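Long-range contacts in inactive glucansucrase (Lactobacillus reuteri, PDB 5JBD), which is an inactive glucansucrase of glycosyl hydrolase family 70, built around a TIM-type barrel and carrying a bound calcium ion: residues 190-195 and 764-769; 214-219 and 821-826; 220-225 and 235-240; 281-286 and 747-752. All coordinates share one frame; numbering follows the deposited sequence.

Contact 1. Residues 190-195 and 764-769; sequences DSDQVI and VTRTNN
R766 grips one backbone oxygen of S191 with both terminal nitrogens: NH1 lies 2.8 Å and NH2 3.1 Å from S191 O. The oxygen sits at the edge of the guanidinium. R766 NH2 also makes a salt bridge to D192, 3.0 Å from its OD1, although the two flat groups stand 85° apart. S174 OG bonds to D192 OD2, and L175 N to D192 OD1. All this borders an antiparallel strand pair, 193-195 against 764-767, within a six-stranded sheet. Q193 with T767 and I195 with T765 are hydrogen-bonded pairs, and V194 with R766 is the non-hydrogen-bonded pair between them. T767 N donates to Q193 O at 3.0 Å, from above the carbonyl plane. Past the strand end, N769 N donates to S191 OG at 3.1 Å. The R766 chain bends at chi2 (71°), which carries its guanidinium back to residues 191 and 192. V194 and R766 share one face of the sheet with neighbours such as Y781. There V194 CG1 packs on V764 CB at 3.5 Å. I195 and T767 share the other face and cross at about a right angle, with I195 CG1 3.7 Å from T767 CG2.

Contact 2. Residues 214-219 and 821-826; sequences SNYRLM and ISTGVA
Two loops meet here near the protein surface, Y216 and L218 on one and S822, T823 and V825 on the other. L218 points at the second loop with an extended side chain (chi2 -174°), and its CD1 comes 3.3 Å from S822 O. The methyl of T823 is the shared contact point. Its CG2 lies 3.9 Å from L218 CD1 and 4.0 Å from Y216 CD1. The tyrosine and threonine side chains cross at about a right angle. Farther out, Y216 and V825 approach from opposite directions, with Y216 OH 4.0 Å from V825 CG2. In the fold, the first loop joins strands 193-197 and 242-244, and the second runs from helix 805-811 to strand 841-845. These three strands belong to one antiparallel sheet, in which 841-845 lies between the other two. The contact therefore brings together two connections that adjoin the same sheet, although they are some 600 residues apart in sequence. No hydrogen bond joins the two segments. Each loop instead braces itself with an ST turn. S214 OG accepts from Y216 N at 2.9 Å, and T823 OG1 accepts from V825 N at 3.2 Å. In T823, chi1 of 58° turns the hydroxyl into its own turn and leaves the methyl facing L218 and Y216. Elsewhere in the chain, S822 OG bonds to D289 and D291, and L218 N to S247 OG. P249, at the start of helix 249-263, touches both Y216 and V825.

Contact 3. Residues 220-225 and 235-240; sequences NRTINN and SPELLV. With CA (calcium ion), chain C.
The backbones at N220 and E237 run close, with their CA atoms 4.7 Å apart, and neither segment is helix or strand at that point; an inverse gamma turn is centred on R221. N220 and E237 exchange two bonds, each between a backbone N-H and the other's side chain. N220 N donates to E237 OE1 at 2.9 Å and meets its anti lone pair. E237 N donates to N220 OD1 at 3.0 Å. The N220 amide is also held at its other end, where ND2 bonds to R770 O. E237 CG is anti to the backbone N (chi1 -176°) and the chain then bends (chi2 61°), which brings the carboxylate round to the calcium ion. The metal is bound by E237 OE2 and E237 O, each at 2.3 Å. D243, N287, N751 and a water complete the site. A second water, between R221 N and E237, donates to OE1. Beside this, T222 OG1 donates to S235 O at 2.7 Å. Another water donates to T222 OG1 and accepts from S235 N, so it bridges the same two residues. I223 CD1 packs on S235 CB at 3.6 Å, while S235 OG bonds to D286 O. E237 therefore has one carboxylate oxygen, OE2, on the metal and the other, OE1, taken by a backbone amide and a water. These bonds fix the rotation of its carboxylate, and with the calcium ion they would favour the charged form.

Contact 4. Residues 281-286 and 747-752; sequences RVDAAD and DIVMNQ. With CA (calcium ion), chain C; GOL (glycerol), chain H.
R281 NH1 is shared by two carboxylates: it makes salt bridges to D747 OD1 and to D283 OD1, both at 2.9 Å. R281 and D747 lie side by side and point the same way, and D747 OD2 sits over one face of the guanidinium. The D283 bond uses the anti lone pair of OD1. The OD1 atoms of D283 and D747, which share this nitrogen, are 4.4 Å apart. Y707 and W690 hold D747 OD2. A glycerol bonds to D283: its O3 donates to OD2 at 2.6 Å and accepts from Q752 NE2. Two waters lie between D283 O and the second segment's backbone, one accepting from M750 N and the other from N751 N. N751 OD1 binds the calcium ion at 2.3 Å, and its CB packs on A284 CB. The backbones pair in parallel through I748 N to R281 O and D283 N to I748 O, each 3.0 Å. On the face away from the arginine, V282 CG1 meets M750 CE at 4.2 Å. These are neighbouring strands of the parallel barrel, 279-282 and 743-748, with strands 319-320 and 688-691 flanking them; helix 291-304 packs on V282, I748 and M750, and helix 249-263 on I748 and M750.

Contacts 3 and 4 are buried and meet at one calcium ion, to which E237 and N751 each give a side-chain oxygen. Contact 4 lies nearest the chain centre, on the parallel barrel, and relies on a salt-bridge network and bridging waters. Contact 3 uses turns and backbone-to-side-chain bonds instead. Contact 1 is partly buried in the antiparallel sheet and depends mainly on strand bonds and an arginine. It joins contact 3 through N769 O and L238 N, a probable hydrogen bond of 3.0 Å. Contact 2 is a surface contact with only van der Waals touches across it; M219 of its first loop packs on I195 of contact 1 and on E237 of contact 3.

Contact 1. Residues 190-195 and 764-769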
# COMPACT_ATOMS: atom_id res chain seq x y z
N ASP A 190 6.54 -0.12 -11.29
CA ASP A 190 7.63 -0.37 -10.34
C ASP A 190 8.89 0.40 -10.66
O ASP A 190 9.46 1.06 -9.78
CB ASP A 190 8.01 -1.85 -10.33
CG ASP A 190 6.93 -2.73 -9.78
OD1 ASP A 190 6.11 -2.25 -8.97
OD2 ASP A 190 6.93 -3.94 -10.13
N SER A 191 9.31 0.34 -11.91
CA SER A 191 10.58 0.93 -12.29
C SER A 191 10.47 2.37 -12.90
O SER A 191 11.36 2.82 -13.61
CB SER A 191 11.36 -0.11 -13.10
OG SER A 191 11.75 -1.16 -12.17
N ASP A 192 9.39 3.08 -12.54
CA ASP A 192 9.28 4.55 -12.76
C ASP A 192 9.75 5.29 -11.51
O ASP A 192 8.95 5.71 -10.68
CB ASP A 192 7.84 4.95 -13.15
CG ASP A 192 7.58 4.84 -14.65
OD1 ASP A 192 8.48 4.40 -15.42
OD2 ASP A 192 6.46 5.22 -15.07
N GLN A 193 11.06 5.40 -11.37
CA GLN A 193 11.70 5.89 -10.16
C GLN A 193 12.87 6.78 -10.46
O GLN A 193 13.55 6.66 -11.48
CB GLN A 193 12.26 4.75 -9.30
CG GLN A 193 11.30 3.63 -8.95
CD GLN A 193 10.27 4.00 -7.92
OE1 GLN A 193 10.40 4.99 -7.19
NE2 GLN A 193 9.22 3.19 -7.83
N VAL A 194 13.15 7.63 -9.48
CA VAL A 194 14.34 8.41 -9.42
C VAL A 194 14.91 8.25 -8.00
O VAL A 194 14.16 8.21 -7.03
CB VAL A 194 13.91 9.84 -9.83
CG1 VAL A 194 14.08 10.86 -8.73
CG2 VAL A 194 14.47 10.23 -11.20
N ILE A 195 16.23 8.15 -7.88
CA ILE A 195 16.88 8.18 -6.55
C ILE A 195 17.43 9.57 -6.24
O ILE A 195 17.78 10.31 -7.15
CB ILE A 195 18.04 7.16 -6.40
CG1 ILE A 195 19.14 7.37 -7.45
CG2 ILE A 195 17.49 5.73 -6.48
CD1 ILE A 195 20.36 6.47 -7.25
N VAL A 764 19.07 14.07 -8.78
CA VAL A 764 18.49 12.74 -9.04
C VAL A 764 19.04 11.98 -10.25
O VAL A 764 19.66 12.56 -11.14
CB VAL A 764 16.95 12.81 -9.21
CG1 VAL A 764 16.32 13.58 -8.05
CG2 VAL A 764 16.54 13.40 -10.55
N THR A 765 18.78 10.67 -10.26
CA THR A 765 19.19 9.78 -11.34
C THR A 765 18.03 8.82 -11.62
O THR A 765 17.38 8.33 -10.68
CB THR A 765 20.46 8.99 -10.97
OG1 THR A 765 21.55 9.91 -10.84
CG2 THR A 765 20.82 7.94 -12.01
N ARG A 766 17.78 8.56 -12.90
CA ARG A 766 16.68 7.70 -13.34
C ARG A 766 17.05 6.24 -13.08
O ARG A 766 18.01 5.75 -13.64
CB ARG A 766 16.42 7.91 -14.84
CG ARG A 766 15.27 7.11 -15.43
CD ARG A 766 13.93 7.63 -14.96
NE ARG A 766 12.84 6.86 -15.56
CZ ARG A 766 12.44 5.64 -15.15
NH1 ARG A 766 13.05 5.03 -14.14
NH2 ARG A 766 11.42 5.03 -15.78
N THR A 767 16.25 5.55 -12.27
CA THR A 767 16.55 4.17 -11.88
C THR A 767 15.35 3.23 -11.96
O THR A 767 14.20 3.67 -12.06
CB THR A 767 17.07 4.09 -10.42
OG1 THR A 767 16.01 4.43 -9.51
CG2 THR A 767 18.26 5.02 -10.22
N ASN A 768 15.66 1.93 -11.88
CA ASN A 768 14.64 0.90 -11.65
C ASN A 768 14.27 0.87 -10.15
O ASN A 768 14.72 1.72 -9.37
CB ASN A 768 15.12 -0.47 -12.17
CG ASN A 768 16.28 -1.05 -11.38
OD1 ASN A 768 16.64 -0.58 -10.29
ND2 ASN A 768 16.89 -2.10 -11.93
N ASN A 769 13.47 -0.12 -9.76
CA ASN A 769 13.00 -0.23 -8.37
C ASN A 769 14.07 -0.68 -7.34
O ASN A 769 13.77 -0.74 -6.15
CB ASN A 769 11.76 -1.11 -8.28
CG ASN A 769 12.01 -2.56 -8.68
OD1 ASN A 769 13.11 -2.93 -9.11
ND2 ASN A 769 10.97 -3.37 -8.59

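Contact 2. Residues 214-219 and 821-826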
# COMPACT_ATOMS: atom_id res chain seq x y z
N SER A 214 23.12 12.63 2.34
CA SER A 214 23.01 11.63 3.39
C SER A 214 24.21 10.68 3.36
O SER A 214 24.73 10.35 2.29
CB SER A 214 21.69 10.85 3.24
OG SER A 214 21.61 9.75 4.14
N ASN A 215 24.64 10.28 4.55
CA ASN A 215 25.64 9.22 4.73
C ASN A 215 24.99 7.83 4.75
O ASN A 215 25.69 6.85 4.91
CB ASN A 215 26.41 9.44 6.03
CG ASN A 215 27.29 10.67 5.99
OD1 ASN A 215 27.31 11.44 6.95
ND2 ASN A 215 28.00 10.88 4.89
N TYR A 216 23.66 7.75 4.63
CA TYR A 216 22.94 6.49 4.73
C TYR A 216 22.37 6.11 3.37
O TYR A 216 23.15 5.84 2.45
CB TYR A 216 21.94 6.57 5.89
CG TYR A 216 22.72 6.67 7.18
CD1 TYR A 216 23.27 5.54 7.76
CD2 TYR A 216 22.98 7.91 7.77
CE1 TYR A 216 24.05 5.62 8.91
CE2 TYR A 216 23.75 8.01 8.93
CZ TYR A 216 24.28 6.86 9.49
OH TYR A 216 25.05 6.92 10.65
N ARG A 217 21.05 6.12 3.19
CA ARG A 217 20.44 5.62 1.97
C ARG A 217 20.96 4.22 1.58
O ARG A 217 21.28 3.97 0.41
CB ARG A 217 20.61 6.64 0.80
CG ARG A 217 19.89 7.97 1.02
CD ARG A 217 19.76 8.80 -0.27
NE ARG A 217 19.00 10.04 -0.05
CZ ARG A 217 19.48 11.30 -0.08
NH1 ARG A 217 20.76 11.58 -0.38
NH2 ARG A 217 18.66 12.32 0.17
N LEU A 218 21.08 3.33 2.56
CA LEU A 218 21.45 1.94 2.28
C LEU A 218 20.21 1.32 1.68
O LEU A 218 19.21 1.14 2.37
CB LEU A 218 21.88 1.20 3.54
CG LEU A 218 23.07 1.79 4.31
CD1 LEU A 218 23.48 0.87 5.45
CD2 LEU A 218 24.26 2.09 3.41
N MET A 219 20.23 1.08 0.37
CA MET A 219 19.05 0.58 -0.34
C MET A 219 19.11 -0.94 -0.50
O MET A 219 20.17 -1.52 -0.57
CB MET A 219 18.91 1.25 -1.70
CG MET A 219 18.66 2.74 -1.59
SD MET A 219 18.33 3.48 -3.18
CE MET A 219 16.71 2.88 -3.59
N ILE A 821 21.81 -4.01 12.34
CA ILE A 821 22.59 -4.88 11.43
C ILE A 821 23.06 -4.12 10.19
O ILE A 821 24.22 -4.14 9.87
CB ILE A 821 21.78 -6.15 10.99
CG1 ILE A 821 21.50 -7.03 12.23
CG2 ILE A 821 22.53 -6.94 9.92
CD1 ILE A 821 20.74 -8.35 12.03
N SER A 822 22.14 -3.45 9.50
CA SER A 822 22.47 -2.86 8.21
C SER A 822 23.51 -1.74 8.34
O SER A 822 24.38 -1.63 7.48
CB SER A 822 21.22 -2.37 7.46
OG SER A 822 20.76 -1.11 7.92
N THR A 823 23.45 -0.96 9.42
CA THR A 823 24.34 0.22 9.62
C THR A 823 25.48 0.03 10.60
O THR A 823 26.48 0.76 10.52
CB THR A 823 23.55 1.42 10.15
OG1 THR A 823 22.91 1.06 11.39
CG2 THR A 823 22.52 1.85 9.14
N GLY A 824 25.33 -0.89 11.55
CA GLY A 824 26.26 -1.03 12.66
C GLY A 824 26.19 0.08 13.71
O GLY A 824 27.08 0.17 14.55
N VAL A 825 25.13 0.91 13.68
CA VAL A 825 24.91 1.94 14.71
C VAL A 825 23.49 1.87 15.26
O VAL A 825 22.60 1.28 14.63
CB VAL A 825 25.21 3.37 14.20
CG1 VAL A 825 26.67 3.49 13.78
CG2 VAL A 825 24.30 3.78 13.06
N ALA A 826 23.30 2.43 16.45
CA ALA A 826 21.99 2.41 17.11
C ALA A 826 21.08 3.49 16.55
O ALA A 826 21.57 4.50 16.04
CB ALA A 826 22.14 2.58 18.61

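Contact 3. Residues 220-225 and 235-240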
# COMPACT_ATOMS: atom_id res chain seq x y z
N ASN A 220 17.94 -1.55 -0.52
CA ASN A 220 17.77 -2.98 -0.79
C ASN A 220 18.34 -3.85 0.34
O ASN A 220 18.66 -5.01 0.12
CB ASN A 220 18.39 -3.38 -2.15
CG ASN A 220 17.96 -2.46 -3.28
OD1 ASN A 220 16.79 -2.39 -3.64
ND2 ASN A 220 18.92 -1.75 -3.83
N ARG A 221 18.38 -3.32 1.57
CA ARG A 221 18.78 -4.10 2.74
C ARG A 221 17.54 -4.80 3.28
O ARG A 221 17.19 -4.69 4.46
CB ARG A 221 19.45 -3.23 3.80
CG ARG A 221 20.73 -2.53 3.34
CD ARG A 221 21.78 -3.52 2.83
NE ARG A 221 23.09 -2.88 2.75
CZ ARG A 221 24.02 -2.86 3.71
NH1 ARG A 221 23.84 -3.46 4.90
NH2 ARG A 221 25.16 -2.21 3.49
N THR A 222 16.94 -5.58 2.38
CA THR A 222 15.60 -6.11 2.50
C THR A 222 15.68 -7.61 2.73
O THR A 222 16.51 -8.28 2.12
CB THR A 222 14.82 -5.87 1.21
OG1 THR A 222 15.64 -6.23 0.07
CG2 THR A 222 14.45 -4.37 1.10
N ILE A 223 14.82 -8.11 3.62
CA ILE A 223 14.73 -9.56 3.93
C ILE A 223 16.11 -10.11 4.32
O ILE A 223 16.77 -9.51 5.19
CB ILE A 223 14.00 -10.37 2.81
CG1 ILE A 223 12.86 -9.57 2.18
CG2 ILE A 223 13.43 -11.65 3.39
CD1 ILE A 223 12.07 -10.35 1.15
N ASN A 224 16.59 -11.18 3.66
CA ASN A 224 17.91 -11.75 3.99
C ASN A 224 19.10 -10.91 3.52
O ASN A 224 20.23 -11.23 3.88
CB ASN A 224 18.03 -13.19 3.49
CG ASN A 224 16.98 -14.10 4.12
OD1 ASN A 224 17.05 -14.39 5.31
ND2 ASN A 224 15.98 -14.49 3.33
N ASN A 225 18.88 -9.82 2.78
CA ASN A 225 19.99 -8.91 2.42
C ASN A 225 20.20 -7.75 3.42
O ASN A 225 20.88 -6.78 3.10
CB ASN A 225 19.82 -8.37 1.00
CG ASN A 225 21.13 -7.90 0.40
OD1 ASN A 225 22.18 -8.52 0.58
ND2 ASN A 225 21.09 -6.76 -0.28
N SER A 235 14.63 -8.54 -3.21
CA SER A 235 13.41 -7.76 -2.93
C SER A 235 13.71 -6.25 -3.04
O SER A 235 14.66 -5.78 -2.41
CB SER A 235 12.85 -8.09 -1.55
OG SER A 235 11.51 -7.65 -1.46
N PRO A 236 12.92 -5.50 -3.83
CA PRO A 236 13.29 -4.11 -4.16
C PRO A 236 13.03 -3.09 -3.06
O PRO A 236 12.08 -3.22 -2.27
CB PRO A 236 12.42 -3.80 -5.38
CG PRO A 236 11.20 -4.63 -5.18
CD PRO A 236 11.69 -5.91 -4.55
N GLU A 237 13.87 -2.05 -3.03
CA GLU A 237 13.69 -0.94 -2.10
C GLU A 237 12.46 -0.10 -2.46
O GLU A 237 11.76 0.39 -1.55
CB GLU A 237 14.93 -0.04 -2.10
CG GLU A 237 14.88 1.12 -1.08
CD GLU A 237 14.78 0.61 0.34
OE1 GLU A 237 15.69 -0.14 0.74
OE2 GLU A 237 13.77 0.91 1.03
N LEU A 238 12.22 0.08 -3.76
CA LEU A 238 11.23 1.08 -4.23
C LEU A 238 9.94 0.45 -4.74
O LEU A 238 9.96 -0.53 -5.50
CB LEU A 238 11.86 1.93 -5.34
CG LEU A 238 13.20 2.61 -4.98
CD1 LEU A 238 13.76 3.37 -6.17
CD2 LEU A 238 13.06 3.54 -3.79
N LEU A 239 8.81 1.02 -4.31
CA LEU A 239 7.47 0.67 -4.79
C LEU A 239 6.82 1.87 -5.48
O LEU A 239 6.70 1.89 -6.72
CB LEU A 239 6.58 0.20 -3.62
CG LEU A 239 7.01 -1.08 -2.91
CD1 LEU A 239 6.09 -1.34 -1.71
CD2 LEU A 239 7.02 -2.26 -3.87
N VAL A 240 6.44 2.87 -4.70
CA VAL A 240 5.73 4.07 -5.20
C VAL A 240 5.80 5.16 -4.15
O VAL A 240 5.91 4.87 -2.95
CB VAL A 240 4.26 3.74 -5.57
CG1 VAL A 240 3.41 3.48 -4.33
CG2 VAL A 240 3.64 4.84 -6.42
CA CA C . 11.54 1.30 0.57
O HOH W 1 17.22 -0.86 2.81
O HOH W 2 16.34 -8.74 -0.84
O HOH W 3 11.28 2.62 2.56

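Contact 4. Residues 281-286 and 747-752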
# COMPACT_ATOMS: atom_id res chain seq x y z
N ARG A 281 -0.01 -4.78 11.72
CA ARG A 281 0.13 -5.39 10.41
C ARG A 281 1.17 -4.53 9.70
O ARG A 281 0.95 -3.34 9.51
CB ARG A 281 -1.22 -5.41 9.69
CG ARG A 281 -1.22 -6.05 8.31
CD ARG A 281 -0.80 -5.09 7.22
NE ARG A 281 -1.07 -5.59 5.87
CZ ARG A 281 -0.78 -4.91 4.75
NH1 ARG A 281 -0.22 -3.72 4.80
NH2 ARG A 281 -1.09 -5.43 3.56
N VAL A 282 2.30 -5.12 9.31
CA VAL A 282 3.43 -4.34 8.81
C VAL A 282 3.42 -4.28 7.27
O VAL A 282 3.73 -5.27 6.59
CB VAL A 282 4.77 -4.88 9.34
CG1 VAL A 282 5.92 -3.99 8.87
CG2 VAL A 282 4.74 -4.95 10.86
N ASP A 283 3.04 -3.12 6.75
CA ASP A 283 2.94 -2.92 5.30
C ASP A 283 4.31 -2.92 4.64
O ASP A 283 5.27 -2.35 5.18
CB ASP A 283 2.27 -1.57 5.01
CG ASP A 283 2.04 -1.33 3.52
OD1 ASP A 283 1.29 -2.11 2.89
OD2 ASP A 283 2.62 -0.36 3.00
N ALA A 284 4.42 -3.59 3.49
CA ALA A 284 5.64 -3.55 2.67
C ALA A 284 6.90 -4.00 3.42
O ALA A 284 7.99 -3.43 3.27
CB ALA A 284 5.83 -2.14 2.08
N ALA A 285 6.74 -5.03 4.25
CA ALA A 285 7.85 -5.52 5.08
C ALA A 285 9.02 -6.06 4.27
O ALA A 285 10.13 -6.14 4.81
CB ALA A 285 7.38 -6.57 6.05
N ASP A 286 8.81 -6.38 2.98
CA ASP A 286 9.89 -6.78 2.09
C ASP A 286 10.61 -5.62 1.39
O ASP A 286 11.55 -5.86 0.64
CB ASP A 286 9.42 -7.76 0.98
CG ASP A 286 8.69 -9.02 1.52
OD1 ASP A 286 8.81 -9.34 2.71
OD2 ASP A 286 8.00 -9.68 0.69
N ASP A 747 -2.42 -1.12 10.63
CA ASP A 747 -1.59 -1.20 9.44
C ASP A 747 -0.58 -0.06 9.53
O ASP A 747 -0.95 1.10 9.35
CB ASP A 747 -2.49 -1.03 8.20
CG ASP A 747 -1.94 -1.70 6.97
OD1 ASP A 747 -0.71 -1.67 6.77
OD2 ASP A 747 -2.77 -2.26 6.18
N ILE A 748 0.67 -0.40 9.80
CA ILE A 748 1.74 0.61 9.96
C ILE A 748 2.53 0.64 8.66
O ILE A 748 2.86 -0.42 8.11
CB ILE A 748 2.63 0.38 11.22
CG1 ILE A 748 3.60 1.57 11.41
CG2 ILE A 748 3.40 -0.95 11.17
CD1 ILE A 748 4.37 1.52 12.71
N VAL A 749 2.83 1.85 8.17
CA VAL A 749 3.28 2.06 6.79
C VAL A 749 4.58 2.86 6.78
O VAL A 749 4.56 4.09 6.64
CB VAL A 749 2.20 2.80 5.97
CG1 VAL A 749 2.62 2.93 4.50
CG2 VAL A 749 0.87 2.07 6.09
N MET A 750 5.71 2.15 6.91
CA MET A 750 7.04 2.78 6.94
C MET A 750 7.68 2.99 5.58
O MET A 750 8.70 3.67 5.49
CB MET A 750 8.00 1.98 7.84
CG MET A 750 7.68 2.08 9.33
SD MET A 750 8.72 1.07 10.42
CE MET A 750 7.85 -0.52 10.31
N ASN A 751 7.11 2.44 4.50
CA ASN A 751 7.84 2.44 3.24
C ASN A 751 7.84 3.80 2.56
O ASN A 751 8.89 4.21 2.06
CB ASN A 751 7.32 1.42 2.25
CG ASN A 751 8.11 1.43 0.95
OD1 ASN A 751 9.30 1.08 0.91
ND2 ASN A 751 7.46 1.86 -0.12
N GLN A 752 6.67 4.44 2.47
CA GLN A 752 6.52 5.69 1.72
C GLN A 752 5.52 6.66 2.32
O GLN A 752 4.61 6.26 3.04
CB GLN A 752 6.11 5.42 0.26
CG GLN A 752 4.62 5.17 0.03
CD GLN A 752 4.15 3.78 0.47
OE1 GLN A 752 4.86 2.80 0.33
NE2 GLN A 752 2.93 3.71 1.00
CA CA C . 11.54 1.30 0.57
C1 GOL H . 1.94 -1.69 -1.20
O1 GOL H . 2.28 -2.27 0.08
C2 GOL H . 1.02 -0.47 -1.05
O2 GOL H . 0.01 -0.74 -0.06
C3 GOL H . 1.81 0.78 -0.66
O3 GOL H . 1.97 0.84 0.76
O HOH W 4 5.02 0.40 4.44
O HOH W 5 5.64 -0.61 7.46
O HOH W 3 11.28 2.62 2.56